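Local coordinates for uncharacterized Thioredoxin-like protein (Aeropyrum pernix, PDB 3HA9) that is of uncharacterised function but has a thioredoxin-like fold and is probably an oxidoreductase with antioxidant activity, at residues T63-E68 / E154-I159; E124-R129 / Y133-D138. All blocks are in the same frame, centred on the assembly; numbering follows the deposited sequence.

Contact 1 (T63-E68 / E154-I159); sequences TEKYRE and ELESVI
Two polar bonds converge on the carboxylate of Glu156, one to each oxygen. Tyr66 OH donates to Glu156 OE1 over 2.7 Å, and OE1, which receives the bond on its syn lone pair, lies in the plane of the phenol ring at its edge. Ring and carboxylate are turned almost square to each other, their planes 82° apart. On the second oxygen, Lys65 NZ forms a salt bridge with Glu156 OE2 at 2.8 Å, again from the syn side but 22° out of the carboxylate plane. The lysine reaches that far because its chain is fully extended beyond CG, whereas the glutamate chain bends at chi2 and carries its carboxylate across to the two donors. Held at both oxygens, the carboxylate has little freedom to rotate, and the lysine charge probably favours its ionised form.

These residues join the C-terminal end of helix 52-65 to helix 152-161. In the thioredoxin-like fold the first of these helices begins at the CxxC motif, here the disulfide-linked Cys49 and Cys52, so the contact lies at the far end from that site. Tyr66 is the first residue to leave helical geometry, and its ring reaches across to helix 152-161.

The apolar part of the contact is the ring itself. Ile159 CG2 sits over the ring centre in a CH-pi contact, 3.6 Å from the Tyr66 centroid and 6° off the normal, while Lys65 CG lies against the opposite face, nearer the rim. Tyrosine suits this place because its face accepts a methyl group and its hydroxyl reaches a carboxylate. Beta-branched Ile159 offers that methyl and also touches Leu62 and Ile69 in the interior.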
# COMPACT_ATOMS: atom_id res chain seq x y z
N THR A 63 0.57 4.83 -13.69
CA THR A 63 -0.55 3.95 -14.05
C THR A 63 -0.86 4.04 -15.54
O THR A 63 -1.03 3.00 -16.21
CB THR A 63 -1.82 4.30 -13.24
OG1 THR A 63 -1.59 3.98 -11.86
CG2 THR A 63 -3.02 3.50 -13.74
N GLU A 64 -0.92 5.26 -16.06
CA GLU A 64 -1.22 5.49 -17.47
C GLU A 64 -0.09 4.99 -18.37
O GLU A 64 -0.34 4.41 -19.43
CB GLU A 64 -1.52 6.97 -17.74
CG GLU A 64 -2.56 7.20 -18.86
CD GLU A 64 -1.97 7.68 -20.17
OE1 GLU A 64 -1.22 6.93 -20.83
OE2 GLU A 64 -2.27 8.83 -20.57
N LYS A 65 1.15 5.19 -17.92
CA LYS A 65 2.35 4.79 -18.68
C LYS A 65 2.59 3.27 -18.68
O LYS A 65 2.92 2.69 -19.72
CB LYS A 65 3.59 5.52 -18.13
CG LYS A 65 4.88 5.30 -18.92
CD LYS A 65 6.02 6.18 -18.39
CE LYS A 65 7.29 5.99 -19.21
NZ LYS A 65 8.38 6.94 -18.81
N TYR A 66 2.42 2.64 -17.51
CA TYR A 66 2.67 1.20 -17.36
C TYR A 66 1.42 0.43 -16.97
O TYR A 66 1.02 0.44 -15.79
CB TYR A 66 3.75 0.95 -16.30
CG TYR A 66 5.07 1.62 -16.60
CD1 TYR A 66 5.96 1.07 -17.53
CD2 TYR A 66 5.44 2.80 -15.95
CE1 TYR A 66 7.18 1.69 -17.81
CE2 TYR A 66 6.66 3.42 -16.22
CZ TYR A 66 7.52 2.86 -17.15
OH TYR A 66 8.73 3.46 -17.43
N ARG A 67 0.83 -0.26 -17.94
CA ARG A 67 -0.39 -1.04 -17.71
C ARG A 67 -0.19 -2.20 -16.74
O ARG A 67 -1.16 -2.75 -16.22
CB ARG A 67 -0.99 -1.54 -19.03
CG ARG A 67 -0.11 -2.51 -19.82
CD ARG A 67 -0.89 -3.09 -21.01
NE ARG A 67 -1.87 -4.10 -20.58
CZ ARG A 67 -2.95 -4.45 -21.28
NH1 ARG A 67 -3.21 -3.87 -22.45
NH2 ARG A 67 -3.78 -5.37 -20.80
N GLU A 68 1.06 -2.58 -16.52
CA GLU A 68 1.34 -3.70 -15.64
C GLU A 68 1.44 -3.32 -14.16
O GLU A 68 1.61 -4.17 -13.31
CB GLU A 68 2.58 -4.49 -16.09
CG GLU A 68 2.29 -5.44 -17.25
CD GLU A 68 1.12 -6.40 -16.97
OE1 GLU A 68 1.00 -6.92 -15.83
OE2 GLU A 68 0.32 -6.63 -17.90
N GLU A 154 12.99 7.85 -8.75
CA GLU A 154 13.18 6.61 -8.00
C GLU A 154 12.16 5.56 -8.41
O GLU A 154 12.52 4.41 -8.65
CB GLU A 154 13.10 6.86 -6.49
CG GLU A 154 14.10 7.86 -5.97
CD GLU A 154 14.09 7.95 -4.47
OE1 GLU A 154 14.79 7.14 -3.83
OE2 GLU A 154 13.39 8.84 -3.92
N LEU A 155 10.90 5.98 -8.51
CA LEU A 155 9.82 5.07 -8.90
C LEU A 155 10.06 4.52 -10.32
O LEU A 155 9.98 3.32 -10.54
CB LEU A 155 8.46 5.78 -8.83
CG LEU A 155 7.98 6.25 -7.45
CD1 LEU A 155 6.78 7.19 -7.64
CD2 LEU A 155 7.60 5.07 -6.56
N GLU A 156 10.38 5.42 -11.26
CA GLU A 156 10.68 5.03 -12.64
C GLU A 156 11.80 3.99 -12.70
O GLU A 156 11.67 2.96 -13.37
CB GLU A 156 11.07 6.25 -13.49
CG GLU A 156 9.88 7.02 -14.05
CD GLU A 156 9.33 6.46 -15.36
OE1 GLU A 156 9.56 5.27 -15.68
OE2 GLU A 156 8.65 7.21 -16.08
N SER A 157 12.90 4.29 -12.01
CA SER A 157 14.06 3.39 -11.97
C SER A 157 13.65 2.00 -11.51
O SER A 157 14.07 1.00 -12.09
CB SER A 157 15.15 3.96 -11.06
OG SER A 157 16.17 2.99 -10.82
N VAL A 158 12.82 1.94 -10.47
CA VAL A 158 12.35 0.67 -9.93
C VAL A 158 11.48 -0.09 -10.95
O VAL A 158 11.72 -1.27 -11.22
CB VAL A 158 11.62 0.88 -8.55
CG1 VAL A 158 10.92 -0.38 -8.11
CG2 VAL A 158 12.61 1.34 -7.48
N ILE A 159 10.50 0.58 -11.55
CA ILE A 159 9.58 -0.03 -12.51
C ILE A 159 10.32 -0.54 -13.76
O ILE A 159 9.98 -1.58 -14.31
CB ILE A 159 8.42 0.94 -12.90
CG1 ILE A 159 7.52 1.20 -11.69
CG2 ILE A 159 7.57 0.38 -14.04
CD1 ILE A 159 6.95 2.61 -11.59

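Contact 2 (E124-R129 / Y133-D138); sequences EKFNVR and YIVIMD
Residues 126-129 leave helix 121-125 and run roughly antiparallel to strand 133-138, their end-to-end directions 152° apart, with Val128 CA and Tyr133 CA 6.5 Å from each other. Asn127, with its positive phi, is the C-prime residue of the Schellman motif that ends the helix.

The Tyr133 ring stands against this turn. Its CG is anti to the backbone N (chi1 -173°), which lays one ring face along the backbone of the turn: Val128 CA makes a CH-pi contact 4.1 Å from the ring centroid, and Arg129 N lies over the same face, nearer the rim. Val128 CG1 packs on Tyr133 CB at 3.8 Å, and the aliphatic Arg129 CB touches Tyr133 CE1, also at 3.8 Å; arginine suits this rim because its stem can pack while its charged end leads away. One water joins the two segments, lying in the ring plane at its edge: it donates to Phe126 O over 2.6 Å and is hydrogen-bonded to Tyr133 OH at 2.8 Å. A phenylalanine in place of Tyr133 would probably keep the face contacts but leave this water without its second protein partner across the contact.

Farther along the strand the contact is wholly apolar. Phe126 CD1 meets Val135 CG1 at 4.1 Å, and Met137 SD approaches Phe126 CE1 obliquely in a Met-aromatic contact, 68° off the ring normal. Carbon and sulfur surface suits buried Val135 and Met137, which pack against an aromatic ring.

Phe20 sets its ring edge-to-face with that of Phe126; from strand 39-45, Leu42 touches Phe126 and Phe44 touches Val128. Strand 133-138 runs antiparallel to both its neighbours, 39-45 and 143-148, and its other face, through Ile134 and Ile136, packs on helix 152-161.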
# COMPACT_ATOMS: atom_id res chain seq x y z
N GLU A 124 1.89 -2.15 10.68
CA GLU A 124 2.84 -2.97 11.42
C GLU A 124 3.56 -3.94 10.50
O GLU A 124 4.79 -4.08 10.57
CB GLU A 124 2.09 -3.72 12.53
CG GLU A 124 2.98 -4.66 13.36
CD GLU A 124 2.19 -5.46 14.40
OE1 GLU A 124 1.13 -4.98 14.85
OE2 GLU A 124 2.64 -6.55 14.80
N LYS A 125 2.81 -4.62 9.64
CA LYS A 125 3.39 -5.62 8.73
C LYS A 125 4.52 -5.04 7.87
O LYS A 125 5.58 -5.64 7.74
CB LYS A 125 2.31 -6.21 7.81
CG LYS A 125 2.78 -7.35 6.88
CD LYS A 125 2.81 -8.67 7.63
CE LYS A 125 2.95 -9.86 6.67
NZ LYS A 125 2.69 -11.07 7.46
N PHE A 126 4.27 -3.88 7.28
CA PHE A 126 5.21 -3.29 6.32
C PHE A 126 6.11 -2.21 6.91
O PHE A 126 6.78 -1.49 6.17
CB PHE A 126 4.44 -2.81 5.09
CG PHE A 126 3.96 -3.94 4.24
CD1 PHE A 126 4.84 -4.59 3.38
CD2 PHE A 126 2.66 -4.41 4.35
CE1 PHE A 126 4.42 -5.68 2.63
CE2 PHE A 126 2.23 -5.48 3.58
CZ PHE A 126 3.11 -6.10 2.73
N ASN A 127 6.14 -2.12 8.23
CA ASN A 127 7.08 -1.20 8.88
C ASN A 127 6.93 0.22 8.32
O ASN A 127 7.92 0.91 8.02
CB ASN A 127 8.51 -1.75 8.74
CG ASN A 127 8.61 -3.18 9.21
OD1 ASN A 127 8.00 -3.55 10.21
ND2 ASN A 127 9.37 -3.99 8.49
N VAL A 128 5.69 0.65 8.22
CA VAL A 128 5.34 1.91 7.54
C VAL A 128 5.83 3.10 8.37
O VAL A 128 5.51 3.21 9.56
CB VAL A 128 3.84 1.97 7.30
CG1 VAL A 128 3.43 3.32 6.73
CG2 VAL A 128 3.44 0.83 6.34
N ARG A 129 6.58 3.98 7.72
CA ARG A 129 7.32 5.04 8.43
C ARG A 129 6.66 6.43 8.37
O ARG A 129 7.13 7.35 9.03
CB ARG A 129 8.75 5.14 7.86
CG ARG A 129 9.59 3.88 8.04
CD ARG A 129 11.04 4.16 7.67
NE ARG A 129 11.77 4.75 8.79
CZ ARG A 129 12.25 4.04 9.81
NH1 ARG A 129 12.09 2.72 9.85
NH2 ARG A 129 12.92 4.64 10.78
N TYR A 133 3.77 6.66 2.22
CA TYR A 133 4.80 5.63 2.22
C TYR A 133 4.47 4.61 1.16
O TYR A 133 3.32 4.22 1.01
CB TYR A 133 4.86 4.96 3.62
CG TYR A 133 6.00 3.97 3.82
CD1 TYR A 133 7.25 4.40 4.25
CD2 TYR A 133 5.80 2.60 3.61
CE1 TYR A 133 8.29 3.50 4.45
CE2 TYR A 133 6.85 1.67 3.78
CZ TYR A 133 8.08 2.14 4.21
OH TYR A 133 9.11 1.26 4.39
N ILE A 134 5.49 4.18 0.43
CA ILE A 134 5.31 3.35 -0.76
C ILE A 134 6.04 2.02 -0.56
O ILE A 134 7.20 2.01 -0.12
CB ILE A 134 5.90 4.10 -2.00
CG1 ILE A 134 4.99 5.26 -2.42
CG2 ILE A 134 6.20 3.14 -3.17
CD1 ILE A 134 3.71 4.83 -3.14
N VAL A 135 5.35 0.91 -0.82
CA VAL A 135 6.01 -0.41 -0.97
C VAL A 135 5.75 -0.92 -2.39
O VAL A 135 4.60 -1.06 -2.80
CB VAL A 135 5.48 -1.44 0.05
CG1 VAL A 135 6.22 -2.79 -0.09
CG2 VAL A 135 5.65 -0.90 1.46
N ILE A 136 6.82 -1.21 -3.13
CA ILE A 136 6.67 -1.80 -4.47
C ILE A 136 7.14 -3.25 -4.43
O ILE A 136 8.25 -3.52 -3.97
CB ILE A 136 7.47 -1.03 -5.53
CG1 ILE A 136 7.06 0.45 -5.51
CG2 ILE A 136 7.24 -1.65 -6.93
CD1 ILE A 136 7.93 1.34 -6.40
N MET A 137 6.27 -4.16 -4.89
CA MET A 137 6.55 -5.60 -4.89
C MET A 137 6.29 -6.19 -6.28
O MET A 137 5.47 -5.66 -7.03
CB MET A 137 5.64 -6.33 -3.90
CG MET A 137 6.14 -6.40 -2.47
SD MET A 137 4.83 -6.98 -1.31
CE MET A 137 3.60 -7.33 -2.41
N ASP A 138 6.96 -7.29 -6.60
CA ASP A 138 6.59 -8.10 -7.76
C ASP A 138 5.67 -9.25 -7.33
O ASP A 138 5.35 -9.36 -6.16
CB ASP A 138 7.84 -8.58 -8.52
CG ASP A 138 8.68 -9.57 -7.71
OD1 ASP A 138 8.19 -10.18 -6.74
OD2 ASP A 138 9.86 -9.73 -8.08
O HOH W 1 8.79 -1.56 4.57

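From the N terminus, the chain passes through strand 39-45 and helix 52-65 to reach residues 63-68, the first half of contact 1. It then adds strands 69-75 and 114-117 before residues 124-129, at the end of helix 121-125, where contact 2 opens; three residues after this segment, strand 133-138 closes that short loop. After strand 143-148, helix 152-161 returns to close contact 1, so contact 2 lies wholly within the longer loop and the two do not cross. Contact 1 joins two helices on one face of the central sheet, and contact 2 packs a turn on the other. Their centres are about 17 Å apart, but Leu155 and Val158 touch Ile136 directly.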